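Long-range contact in HTH-type transcriptional regulator MmpR5 (Mycobacterium tuberculosis, PDB 4NB5), which is a homodimeric MarR-type repressor that binds promoter regions directly to control its own gene and MmpS-MmpL transport systems: residues E21-Y26 with R38-L43. Sequence-based numbering, arbitrary orientation.
Sequences EQMGGY and RLLGWL
Gly24 and Arg38 are the residues whose CA atoms lie nearest each other across two roughly antiparallel helices; the axes of segments 21-26 and 38-43 come within 7.5 Å at an angle of 141°. Each helix offers a glycine to the other. The Arg38 CG methylene lies over Gly24, 3.8 Å from its CA, and Met23 CG meets Gly41 CA at 3.9 Å. Met23 bends at both chi2 (-70°) and chi3 (-73°), and its terminal CE settles against Leu40 CD2 at 3.9 Å. Leu114 of the second subunit also packs on Met23. Toward solvent, the opposite charges of Glu21 and Arg38 probably attract without a direct bond: Glu21 OE2 lies well out of the guanidinium plane, 4.4 Å from Arg38 NE. One water joins them, donating to Glu21 OE2 (2.6 Å) and accepting from Arg38 NE (2.8 Å), while Arg38 NH2 is held by the carbonyl oxygen of Leu60. The pairing, with a glycine on each helix at the interface, joins helix 16-28, which packs on the partner subunit, to helix 34-45, whose Leu39 packs on helices 53-59 and 64-77, the predicted helix-turn-helix of this MarR-type winged-helix repressor; Tyr26 lines the pocket holding 1,3-dihydroxypropan-2-yl octadecanoate.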
loop_
_atom_site.group_PDB
_atom_site.type_symbol
_atom_site.label_atom_id
_atom_site.label_comp_id
_atom_site.label_asym_id
_atom_site.label_seq_id
_atom_site.Cartn_x
_atom_site.Cartn_y
_atom_site.Cartn_z
ATOM N N GLU B 21 23.217 9.485 9.868
ATOM C CA GLU B 21 22.885 10.258 11.060
ATOM C C GLU B 21 21.838 11.326 10.745
ATOM O O GLU B 21 20.886 11.532 11.504
ATOM C CB GLU B 21 24.148 10.925 11.600
ATOM C CG GLU B 21 23.947 11.714 12.872
ATOM C CD GLU B 21 23.898 10.822 14.092
ATOM O OE1 GLU B 21 23.939 11.364 15.217
ATOM O OE2 GLU B 21 23.823 9.583 13.921
ATOM N N GLN B 22 22.012 12.008 9.619
ATOM C CA GLN B 22 21.111 13.097 9.266
ATOM C C GLN B 22 19.735 12.578 8.886
ATOM O O GLN B 22 18.727 13.215 9.181
ATOM C CB GLN B 22 21.717 13.972 8.166
ATOM C CG GLN B 22 22.819 14.867 8.706
ATOM C CD GLN B 22 23.500 15.697 7.633
ATOM O OE1 GLN B 22 24.725 15.704 7.525
ATOM N NE2 GLN B 22 22.709 16.424 6.854
ATOM N N MET B 23 19.686 11.409 8.256
ATOM C CA MET B 23 18.408 10.745 7.999
ATOM C C MET B 23 17.679 10.405 9.300
ATOM O O MET B 23 16.461 10.553 9.400
ATOM C CB MET B 23 18.634 9.483 7.168
ATOM C CG MET B 23 19.003 9.779 5.714
ATOM S SD MET B 23 17.627 10.458 4.735
ATOM C CE MET B 23 16.618 8.993 4.551
ATOM N N GLY B 24 18.421 9.932 10.299
ATOM C CA GLY B 24 17.837 9.722 11.609
ATOM C C GLY B 24 17.237 11.008 12.162
ATOM O O GLY B 24 16.120 11.005 12.667
ATOM N N GLY B 25 17.967 12.112 12.045
ATOM C CA GLY B 25 17.481 13.386 12.555
ATOM C C GLY B 25 16.243 13.858 11.812
ATOM O O GLY B 25 15.335 14.436 12.406
ATOM N N TYR B 26 16.204 13.597 10.509
ATOM C CA TYR B 26 15.043 13.957 9.689
ATOM C C TYR B 26 13.786 13.255 10.193
ATOM O O TYR B 26 12.713 13.861 10.305
ATOM C CB TYR B 26 15.301 13.593 8.221
ATOM C CG TYR B 26 14.151 13.943 7.308
ATOM C CD1 TYR B 26 13.116 13.046 7.090
ATOM C CD2 TYR B 26 14.085 15.185 6.686
ATOM C CE1 TYR B 26 12.055 13.371 6.270
ATOM C CE2 TYR B 26 13.032 15.517 5.866
ATOM C CZ TYR B 26 12.019 14.610 5.662
ATOM O OH TYR B 26 10.963 14.937 4.846
ATOM N N ARG B 38 17.635 6.170 10.327
ATOM C CA ARG B 38 18.987 5.641 10.125
ATOM C C ARG B 38 18.959 4.374 9.281
ATOM O O ARG B 38 19.802 4.187 8.401
ATOM C CB ARG B 38 19.669 5.381 11.473
ATOM C CG ARG B 38 19.957 6.647 12.267
ATOM C CD ARG B 38 20.487 6.324 13.666
ATOM N NE ARG B 38 21.803 5.687 13.602
ATOM C CZ ARG B 38 22.163 4.591 14.269
ATOM N NH1 ARG B 38 21.319 3.965 15.083
ATOM N NH2 ARG B 38 23.393 4.117 14.117
ATOM N N LEU B 39 17.978 3.510 9.544
ATOM C CA LEU B 39 17.796 2.289 8.763
ATOM C C LEU B 39 17.506 2.584 7.289
ATOM O O LEU B 39 18.096 1.963 6.398
ATOM C CB LEU B 39 16.700 1.412 9.373
ATOM C CG LEU B 39 16.381 0.142 8.586
ATOM C CD1 LEU B 39 17.625 -0.705 8.380
ATOM C CD2 LEU B 39 15.301 -0.667 9.291
ATOM N N LEU B 40 16.615 3.540 7.024
ATOM C CA LEU B 40 16.329 3.919 5.649
ATOM C C LEU B 40 17.587 4.490 4.999
ATOM O O LEU B 40 17.926 4.144 3.873
ATOM C CB LEU B 40 15.187 4.928 5.591
ATOM C CG LEU B 40 14.807 5.426 4.193
ATOM C CD1 LEU B 40 14.467 4.275 3.260
ATOM C CD2 LEU B 40 13.652 6.406 4.258
ATOM N N GLY B 41 18.287 5.361 5.717
ATOM C CA GLY B 41 19.525 5.918 5.206
ATOM C C GLY B 41 20.553 4.844 4.872
ATOM O O GLY B 41 21.179 4.877 3.813
ATOM N N TRP B 42 20.734 3.892 5.778
ATOM C CA TRP B 42 21.659 2.796 5.546
ATOM C C TRP B 42 21.281 2.008 4.286
ATOM O O TRP B 42 22.136 1.691 3.464
ATOM C CB TRP B 42 21.713 1.865 6.760
ATOM C CG TRP B 42 22.712 0.755 6.607
ATOM C CD1 TRP B 42 22.446 -0.548 6.308
ATOM C CD2 TRP B 42 24.138 0.851 6.752
ATOM N NE1 TRP B 42 23.616 -1.270 6.257
ATOM C CE2 TRP B 42 24.661 -0.436 6.522
ATOM C CE3 TRP B 42 25.009 1.897 7.061
ATOM C CZ2 TRP B 42 26.030 -0.698 6.589
ATOM C CZ3 TRP B 42 26.371 1.629 7.121
ATOM C CH2 TRP B 42 26.864 0.342 6.883
ATOM N N LEU B 43 19.999 1.699 4.118
ATOM C CA LEU B 43 19.584 0.892 2.964
ATOM C C LEU B 43 19.666 1.657 1.649
ATOM O O LEU B 43 19.616 1.060 0.573
ATOM C CB LEU B 43 18.177 0.323 3.184
ATOM C CG LEU B 43 18.109 -0.760 4.260
ATOM C CD1 LEU B 43 16.677 -1.061 4.634
ATOM C CD2 LEU B 43 18.804 -2.040 3.792
HETATM O O HOH W 1 23.882 7.278 12.722
#